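Local coordinates for protein 11S globulin (PDB 5WXU) that probably serves as a seed storage protein and binds the plant hormone auxin, assembling as a hexamer of two-cupin subunits, at residues B[184-189]-B[195-200]; B[171-176]-B[267-272]. All blocks are in the same frame, centred on the assembly; numbering follows the deposited sequence.

Interaction 1: residues B[184-189]-B[195-200]; sequences HDLSNR and QNLRRY. With PO4 (phosphate ion), chain N.
Leu197 lays its isobutyl group over one face of the His184 imidazole in the N-terminal cupin domain, where strand 178-185 ends. The CH-pi contact puts Leu197 CD1 3.8 Å from the ring centroid, 18° off the ring normal. Leu197 CG lies anti to its backbone N (chi1 -177°), which carries both methyls to the ring. CD2 of Leu197 comes 3.5 Å from ND1 of His184. The same methyl covers the centre of one face of the Arg199 guanidinium. Leu186 packs against the base of the Leu197 side chain, its CD2 3.9 Å from Leu197 CB. This apolar patch is the tight part, and all touching residues are buried. The less closely knit side is Gln195, which lies along Leu186 and Ser187 with its amide end close to the turn backbone. Asn188 ND2 braces this type I turn through Asp185 OD2, at 2.8 Å and 176°. Arg28 of a neighbouring subunit closes over it with a salt bridge to Asp185. Polar groups lie at the His184 end. His184 NE2 is hydrogen-bonded to Asn98, which also binds a phosphate ion, probably from the crystallisation liquor. His85, Ser96 and His168, on strands 80-87, 91-98 and 168-172, also hydrogen-bond the phosphate. Arg199 NH1 gives O4 of the ion a 2.9 Å hydrogen bond, in the guanidinium plane.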
ATOM      1  N   HIS B 184      21.071  -0.645 -18.189  1.00 15.87           N
ATOM      2  CA  HIS B 184      21.181  -0.273 -16.760  1.00 17.95           C
ATOM      3  C   HIS B 184      20.532   1.052 -16.505  1.00 17.38           C
ATOM      4  O   HIS B 184      20.815   2.004 -17.242  1.00 17.41           O
ATOM      5  CB  HIS B 184      22.621  -0.207 -16.286  1.00 16.34           C
ATOM      6  CG  HIS B 184      23.264  -1.522 -16.048  1.00 20.13           C
ATOM      7  ND1 HIS B 184      24.089  -2.093 -16.993  1.00 22.51           N
ATOM      8  CD2 HIS B 184      23.309  -2.348 -14.959  1.00 22.33           C
ATOM      9  CE1 HIS B 184      24.546  -3.245 -16.550  1.00 21.23           C
ATOM     10  NE2 HIS B 184      24.086  -3.433 -15.321  1.00 22.80           N
ATOM     11  N   ASP B 185      19.654   1.127 -15.497  1.00 14.17           N
ATOM     12  CA  ASP B 185      18.926   2.373 -15.186  1.00 14.81           C
ATOM     13  C   ASP B 185      19.677   3.122 -14.112  1.00 15.12           C
ATOM     14  O   ASP B 185      19.488   2.893 -12.889  1.00 15.04           O
ATOM     15  CB  ASP B 185      17.498   1.993 -14.765  1.00 14.78           C
ATOM     16  CG  ASP B 185      16.663   3.167 -14.463  1.00 15.93           C
ATOM     17  OD1 ASP B 185      17.124   4.313 -14.706  1.00 17.99           O
ATOM     18  OD2 ASP B 185      15.560   2.922 -13.860  1.00 17.99           O
ATOM     19  N   LEU B 186      20.586   3.991 -14.523  1.00 15.99           N
ATOM     20  CA  LEU B 186      21.417   4.687 -13.555  1.00 15.76           C
ATOM     21  C   LEU B 186      20.677   5.652 -12.645  1.00 15.28           C
ATOM     22  O   LEU B 186      21.075   5.836 -11.521  1.00 15.99           O
ATOM     23  CB  LEU B 186      22.488   5.517 -14.283  1.00 15.76           C
ATOM     24  CG  LEU B 186      23.411   4.675 -15.179  1.00 18.14           C
ATOM     25  CD1 LEU B 186      24.392   5.636 -15.865  1.00 20.73           C
ATOM     26  CD2 LEU B 186      24.159   3.586 -14.470  1.00 19.58           C
ATOM     27  N   SER B 187      19.632   6.300 -13.117  1.00 14.40           N
ATOM     28  CA  SER B 187      18.948   7.297 -12.345  1.00 16.60           C
ATOM     29  C   SER B 187      17.966   6.703 -11.363  1.00 16.14           C
ATOM     30  O   SER B 187      17.271   7.450 -10.684  1.00 15.93           O
ATOM     31  CB  SER B 187      18.228   8.359 -13.212  1.00 16.28           C
ATOM     32  OG  SER B 187      16.992   7.890 -13.742  1.00 16.74           O
ATOM     33  N   ASN B 188      17.876   5.396 -11.329  1.00 14.91           N
ATOM     34  CA  ASN B 188      16.932   4.668 -10.444  1.00 14.66           C
ATOM     35  C   ASN B 188      17.183   4.968  -8.984  1.00 15.24           C
ATOM     36  O   ASN B 188      18.284   5.151  -8.574  1.00 16.48           O
ATOM     37  CB  ASN B 188      17.084   3.153 -10.716  1.00 14.96           C
ATOM     38  CG  ASN B 188      15.867   2.358 -10.270  1.00 16.44           C
ATOM     39  OD1 ASN B 188      15.737   1.994  -9.058  1.00 16.30           O
ATOM     40  ND2 ASN B 188      15.020   1.992 -11.241  1.00 15.26           N
ATOM     41  N   ARG B 189      16.087   4.999  -8.166  1.00 14.50           N
ATOM     42  CA  ARG B 189      16.262   5.169  -6.745  1.00 14.83           C
ATOM     43  C   ARG B 189      17.206   4.141  -6.111  1.00 14.73           C
ATOM     44  O   ARG B 189      17.783   4.453  -5.055  1.00 15.64           O
ATOM     45  CB  ARG B 189      14.908   5.157  -6.051  1.00 16.56           C
ATOM     46  CG  ARG B 189      14.138   3.876  -6.188  1.00 19.23           C
ATOM     47  CD  ARG B 189      12.688   3.920  -5.747  1.00 21.40           C
ATOM     48  NE  ARG B 189      12.041   2.654  -6.030  1.00 24.05           N
ATOM     49  CZ  ARG B 189      10.808   2.306  -5.615  1.00 31.32           C
ATOM     50  NH1 ARG B 189      10.046   3.173  -4.933  1.00 31.33           N
ATOM     51  NH2 ARG B 189      10.325   1.093  -5.904  1.00 28.54           N
ATOM     52  N   GLN B 195      25.769   9.039 -10.957  1.00 16.07           N
ATOM     53  CA  GLN B 195      25.205   8.613 -12.224  1.00 16.98           C
ATOM     54  C   GLN B 195      26.241   7.996 -13.169  1.00 17.99           C
ATOM     55  O   GLN B 195      26.431   8.467 -14.320  1.00 20.02           O
ATOM     56  CB  GLN B 195      24.469   9.806 -12.883  1.00 17.40           C
ATOM     57  CG  GLN B 195      23.391  10.407 -11.987  1.00 16.85           C
ATOM     58  CD  GLN B 195      22.369   9.338 -11.616  1.00 19.20           C
ATOM     59  OE1 GLN B 195      21.673   8.853 -12.472  1.00 17.46           O
ATOM     60  NE2 GLN B 195      22.354   8.916 -10.366  1.00 20.13           N
ATOM     61  N   ASN B 196      26.878   6.944 -12.687  1.00 19.79           N
ATOM     62  CA  ASN B 196      27.919   6.206 -13.420  1.00 17.88           C
ATOM     63  C   ASN B 196      27.773   4.761 -13.028  1.00 19.05           C
ATOM     64  O   ASN B 196      27.523   4.456 -11.854  1.00 19.11           O
ATOM     65  CB  ASN B 196      29.335   6.678 -13.057  1.00 19.20           C
ATOM     66  CG  ASN B 196      29.566   8.140 -13.382  1.00 23.42           C
ATOM     67  OD1 ASN B 196      29.454   9.029 -12.480  1.00 24.84           O
ATOM     68  ND2 ASN B 196      29.778   8.432 -14.664  1.00 18.28           N
ATOM     69  N   LEU B 197      27.907   3.849 -14.009  1.00 17.37           N
ATOM     70  CA  LEU B 197      27.815   2.440 -13.694  1.00 17.30           C
ATOM     71  C   LEU B 197      29.085   1.863 -13.087  1.00 20.30           C
ATOM     72  O   LEU B 197      30.192   2.074 -13.655  1.00 19.69           O
ATOM     73  CB  LEU B 197      27.474   1.659 -14.972  1.00 17.94           C
ATOM     74  CG  LEU B 197      27.276   0.179 -14.847  1.00 20.93           C
ATOM     75  CD1 LEU B 197      26.061  -0.132 -13.971  1.00 20.31           C
ATOM     76  CD2 LEU B 197      27.089  -0.450 -16.233  1.00 23.00           C
ATOM     77  N   ARG B 198      28.913   1.066 -12.038  1.00 18.61           N
ATOM     78  CA  ARG B 198      29.915   0.194 -11.487  1.00 19.12           C
ATOM     79  C   ARG B 198      29.637  -1.222 -11.821  1.00 19.35           C
ATOM     80  O   ARG B 198      28.471  -1.695 -11.758  1.00 18.23           O
ATOM     81  CB  ARG B 198      29.985   0.256  -9.950  1.00 20.23           C
ATOM     82  CG  ARG B 198      30.670   1.447  -9.342  1.00 21.22           C
ATOM     83  CD  ARG B 198      29.850   2.664  -9.325  1.00 23.18           C
ATOM     84  NE  ARG B 198      30.414   3.740  -8.487  1.00 20.38           N
ATOM     85  CZ  ARG B 198      30.017   4.972  -8.616  1.00 19.52           C
ATOM     86  NH1 ARG B 198      29.105   5.276  -9.509  1.00 19.26           N
ATOM     87  NH2 ARG B 198      30.552   5.934  -7.888  1.00 19.19           N
ATOM     88  N   ARG B 199      30.693  -1.960 -12.221  1.00 18.36           N
ATOM     89  CA  ARG B 199      30.598  -3.399 -12.396  1.00 21.05           C
ATOM     90  C   ARG B 199      31.588  -4.092 -11.522  1.00 20.69           C
ATOM     91  O   ARG B 199      32.778  -4.015 -11.753  1.00 20.68           O
ATOM     92  CB  ARG B 199      30.816  -3.848 -13.861  1.00 20.91           C
ATOM     93  CG  ARG B 199      29.915  -3.093 -14.867  1.00 23.84           C
ATOM     94  CD  ARG B 199      30.215  -3.540 -16.306  1.00 29.74           C
ATOM     95  NE  ARG B 199      30.022  -2.462 -17.268  1.00 30.99           N
ATOM     96  CZ  ARG B 199      29.214  -2.516 -18.318  1.00 32.31           C
ATOM     97  NH1 ARG B 199      28.438  -3.588 -18.571  1.00 31.98           N
ATOM     98  NH2 ARG B 199      29.163  -1.446 -19.105  1.00 35.39           N
ATOM     99  N   TYR B 200      31.072  -4.795 -10.515  1.00 18.38           N
ATOM    100  CA  TYR B 200      31.871  -5.399  -9.480  1.00 18.92           C
ATOM    101  C   TYR B 200      31.826  -6.882  -9.719  1.00 18.89           C
ATOM    102  O   TYR B 200      30.830  -7.507  -9.506  1.00 19.15           O
ATOM    103  CB  TYR B 200      31.390  -4.995  -8.074  1.00 21.31           C
ATOM    104  CG  TYR B 200      31.809  -3.552  -7.672  1.00 24.58           C
ATOM    105  CD1 TYR B 200      32.476  -2.676  -8.574  1.00 30.10           C
ATOM    106  CD2 TYR B 200      31.604  -3.082  -6.423  1.00 28.40           C
ATOM    107  CE1 TYR B 200      32.815  -1.383  -8.213  1.00 31.49           C
ATOM    108  CE2 TYR B 200      31.907  -1.771  -6.058  1.00 31.12           C
ATOM    109  CZ  TYR B 200      32.537  -0.920  -6.921  1.00 32.38           C
ATOM    110  OH  TYR B 200      32.925   0.377  -6.510  1.00 29.71           O
TER
HETATM  111  P   PO4 N 501      27.054  -6.519 -15.944  1.00 44.29           P
HETATM  112  O1  PO4 N 501      28.089  -6.372 -14.718  1.00 26.75           O
HETATM  113  O2  PO4 N 501      26.160  -7.740 -16.086  1.00 45.13           O
HETATM  114  O3  PO4 N 501      25.912  -5.527 -15.689  1.00 48.11           O
HETATM  115  O4  PO4 N 501      27.530  -5.987 -17.297  1.00 35.10           O

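Interaction 2: residues B[171-176]-B[267-272]; sequences YNEATE and LVRPSS
Glu173 and Arg269 meet in a single salt bridge on the surface of the N-terminal cupin domain. Glu173 follows the barrel strand 168-172, and Arg269 lies in the long loop after strand 258-260. The two side chains approach from opposite directions. Glu173 OE1 and Arg269 NH2 are 2.6 Å apart. The hydrogen bond is weak because it is bent, with an N-H...acceptor angle of 126°. Carboxylate and guanidinium are nearly coplanar, 23° apart, and OE1 lies at the guanidinium edge. A water closes the pairing. It donates to Glu173 OE2 at 2.5 Å and accepts from Arg269 NH1 at 3.2 Å. Both carboxylate oxygens and both terminal nitrogens of Arg269 thus have a partner here. NH1 also has a long, weak ion pair with Glu303 of a neighbouring subunit. Arg269 reaches the site through bends at chi2 and chi3, whereas Glu173 is extended beyond CG. The turn that carries Glu173 is held by Asn172, whose OD1 accepts from Ala174 N in an Asx turn at 2.9 Å. On the other branch of that amide, Asn172 ND2 donates to Glu176 O at 3.0 Å and 169°, with the acceptor in the amide plane.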
ATOM      1  N   TYR B 171      25.919 -18.303 -18.486  1.00 20.39           N
ATOM      2  CA  TYR B 171      26.680 -19.367 -19.170  1.00 19.58           C
ATOM      3  C   TYR B 171      25.914 -19.741 -20.453  1.00 19.36           C
ATOM      4  O   TYR B 171      24.706 -19.963 -20.431  1.00 17.30           O
ATOM      5  CB  TYR B 171      26.818 -20.566 -18.270  1.00 20.30           C
ATOM      6  CG  TYR B 171      27.482 -21.738 -18.962  1.00 22.13           C
ATOM      7  CD1 TYR B 171      28.801 -21.681 -19.281  1.00 21.72           C
ATOM      8  CD2 TYR B 171      26.752 -22.856 -19.337  1.00 24.82           C
ATOM      9  CE1 TYR B 171      29.421 -22.748 -19.959  1.00 22.66           C
ATOM     10  CE2 TYR B 171      27.357 -23.924 -19.995  1.00 25.67           C
ATOM     11  CZ  TYR B 171      28.681 -23.858 -20.296  1.00 26.12           C
ATOM     12  OH  TYR B 171      29.254 -24.931 -20.968  1.00 27.38           O
ATOM     13  N   ASN B 172      26.663 -19.790 -21.552  1.00 20.20           N
ATOM     14  CA  ASN B 172      26.131 -20.156 -22.871  1.00 20.42           C
ATOM     15  C   ASN B 172      26.294 -21.657 -23.091  1.00 25.17           C
ATOM     16  O   ASN B 172      27.425 -22.126 -23.278  1.00 22.09           O
ATOM     17  CB  ASN B 172      26.890 -19.409 -23.978  1.00 19.26           C
ATOM     18  CG  ASN B 172      26.309 -19.710 -25.335  1.00 18.45           C
ATOM     19  OD1 ASN B 172      25.216 -20.272 -25.433  1.00 19.73           O
ATOM     20  ND2 ASN B 172      27.010 -19.285 -26.378  1.00 18.87           N
ATOM     21  N   GLU B 173      25.187 -22.368 -23.134  1.00 23.97           N
ATOM     22  CA  GLU B 173      25.227 -23.779 -23.427  1.00 32.21           C
ATOM     23  C   GLU B 173      24.982 -24.116 -24.903  1.00 31.30           C
ATOM     24  O   GLU B 173      25.057 -25.274 -25.261  1.00 35.45           O
ATOM     25  CB  GLU B 173      24.248 -24.536 -22.506  1.00 39.11           C
ATOM     26  CG  GLU B 173      22.784 -24.255 -22.768  1.00 42.04           C
ATOM     27  CD  GLU B 173      21.894 -24.891 -21.696  1.00 45.85           C
ATOM     28  OE1 GLU B 173      22.408 -25.739 -20.908  1.00 44.33           O
ATOM     29  OE2 GLU B 173      20.700 -24.536 -21.644  1.00 47.66           O
ATOM     30  N   ALA B 174      24.692 -23.126 -25.722  1.00 26.74           N
ATOM     31  CA  ALA B 174      24.349 -23.346 -27.131  1.00 27.54           C
ATOM     32  C   ALA B 174      25.620 -23.298 -27.977  1.00 26.08           C
ATOM     33  O   ALA B 174      26.661 -22.843 -27.519  1.00 22.78           O
ATOM     34  CB  ALA B 174      23.422 -22.265 -27.582  1.00 27.19           C
ATOM     35  N   THR B 175      25.518 -23.768 -29.225  1.00 24.45           N
ATOM     36  CA  THR B 175      26.598 -23.584 -30.175  1.00 27.17           C
ATOM     37  C   THR B 175      26.697 -22.165 -30.721  1.00 23.78           C
ATOM     38  O   THR B 175      27.838 -21.682 -31.025  1.00 27.80           O
ATOM     39  CB  THR B 175      26.463 -24.631 -31.341  1.00 26.94           C
ATOM     40  OG1 THR B 175      25.164 -24.543 -31.891  1.00 27.47           O
ATOM     41  CG2 THR B 175      26.629 -26.046 -30.782  1.00 29.42           C
ATOM     42  N   GLU B 176      25.547 -21.496 -30.958  1.00 22.22           N
ATOM     43  CA  GLU B 176      25.546 -20.093 -31.378  1.00 21.18           C
ATOM     44  C   GLU B 176      25.827 -19.158 -30.188  1.00 21.18           C
ATOM     45  O   GLU B 176      25.604 -19.546 -29.042  1.00 21.05           O
ATOM     46  CB  GLU B 176      24.281 -19.617 -32.103  1.00 25.27           C
ATOM     47  CG  GLU B 176      23.025 -19.490 -31.256  1.00 25.88           C
ATOM     48  CD  GLU B 176      22.236 -20.776 -30.975  1.00 34.44           C
ATOM     49  OE1 GLU B 176      21.030 -20.558 -30.623  1.00 34.90           O
ATOM     50  OE2 GLU B 176      22.738 -21.962 -31.040  1.00 31.12           O
ATOM     51  N   LEU B 267      26.409 -28.323 -13.209  1.00 28.73           N
ATOM     52  CA  LEU B 267      25.600 -27.709 -12.122  1.00 29.89           C
ATOM     53  C   LEU B 267      24.433 -28.600 -11.793  1.00 25.63           C
ATOM     54  O   LEU B 267      24.224 -29.640 -12.455  1.00 26.59           O
ATOM     55  CB  LEU B 267      25.202 -26.281 -12.488  1.00 31.32           C
ATOM     56  CG  LEU B 267      24.698 -25.994 -13.900  1.00 35.55           C
ATOM     57  CD1 LEU B 267      23.317 -26.560 -14.053  1.00 38.79           C
ATOM     58  CD2 LEU B 267      24.627 -24.504 -14.143  1.00 41.75           C
ATOM     59  N   VAL B 268      23.683 -28.255 -10.761  1.00 23.36           N
ATOM     60  CA  VAL B 268      22.576 -29.068 -10.322  1.00 23.43           C
ATOM     61  C   VAL B 268      21.367 -28.526 -11.079  1.00 25.72           C
ATOM     62  O   VAL B 268      20.978 -27.370 -10.916  1.00 25.81           O
ATOM     63  CB  VAL B 268      22.371 -28.996  -8.793  1.00 26.72           C
ATOM     64  CG1 VAL B 268      21.186 -29.839  -8.331  1.00 27.61           C
ATOM     65  CG2 VAL B 268      23.611 -29.460  -8.068  1.00 30.48           C
ATOM     66  N   ARG B 269      20.741 -29.374 -11.865  1.00 28.93           N
ATOM     67  CA  ARG B 269      19.630 -28.930 -12.652  1.00 32.23           C
ATOM     68  C   ARG B 269      18.601 -29.996 -12.861  1.00 27.53           C
ATOM     69  O   ARG B 269      18.941 -31.197 -12.942  1.00 26.03           O
ATOM     70  CB  ARG B 269      20.080 -28.346 -13.988  1.00 32.65           C
ATOM     71  CG  ARG B 269      20.845 -29.329 -14.866  1.00 37.10           C
ATOM     72  CD  ARG B 269      20.280 -29.341 -16.287  1.00 50.74           C
ATOM     73  NE  ARG B 269      21.116 -28.555 -17.184  1.00 56.87           N
ATOM     74  CZ  ARG B 269      20.699 -27.881 -18.252  1.00 55.27           C
ATOM     75  NH1 ARG B 269      19.416 -27.832 -18.613  1.00 60.64           N
ATOM     76  NH2 ARG B 269      21.597 -27.204 -18.958  1.00 57.78           N
ATOM     77  N   PRO B 270      17.319 -29.574 -12.926  1.00 26.47           N
ATOM     78  CA  PRO B 270      16.305 -30.568 -12.935  1.00 31.65           C
ATOM     79  C   PRO B 270      16.375 -31.444 -14.171  1.00 33.42           C
ATOM     80  O   PRO B 270      16.720 -30.996 -15.242  1.00 30.66           O
ATOM     81  CB  PRO B 270      15.014 -29.757 -12.883  1.00 30.96           C
ATOM     82  CG  PRO B 270      15.419 -28.518 -12.231  1.00 29.15           C
ATOM     83  CD  PRO B 270      16.743 -28.223 -12.798  1.00 30.65           C
ATOM     84  N   SER B 271      16.151 -32.710 -13.911  1.00 40.60           N
ATOM     85  CA  SER B 271      16.118 -33.777 -14.863  1.00 43.91           C
ATOM     86  C   SER B 271      14.678 -33.926 -15.495  1.00 42.04           C
ATOM     87  O   SER B 271      13.666 -33.505 -14.916  1.00 37.39           O
ATOM     88  CB  SER B 271      16.500 -35.049 -14.064  1.00 43.45           C
ATOM     89  OG  SER B 271      15.973 -34.993 -12.695  1.00 41.37           O
ATOM     90  N   SER B 272      14.597 -34.536 -16.665  1.00 44.52           N
ATOM     91  CA  SER B 272      13.333 -35.090 -17.190  1.00 44.84           C
ATOM     92  C   SER B 272      12.459 -35.785 -16.122  1.00 40.23           C
ATOM     93  O   SER B 272      12.941 -36.525 -15.247  1.00 41.66           O
ATOM     94  CB  SER B 272      13.581 -36.077 -18.339  1.00 46.23           C
ATOM     95  OG  SER B 272      13.608 -35.386 -19.571  1.00 55.88           O
TER
HETATM   96  O   HOH W   1      18.913 -26.271 -21.307  1.00 44.18           O

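Overall arrangement
From the N terminus the chain first builds the early strands of the N-terminal cupin. It then reaches 171-176, the first half of interaction 2, at the end of strand 168-172. Strand 178-185 follows and leads away from that contact. At its end interaction 1 closes a short loop, with 195-200 returning beside 184-189. The chain then runs on through helices 231-238 and 242-248 to 267-272, which closes interaction 2 across 90 residues. The small loop therefore lies wholly within the large one. The contacts do not touch: their nearest atoms are about 15 Å apart. One joins the turn after strand 178-185 to the run that leads into strand 198-201, in the other sheet. The other ties a surface loop to the barrel.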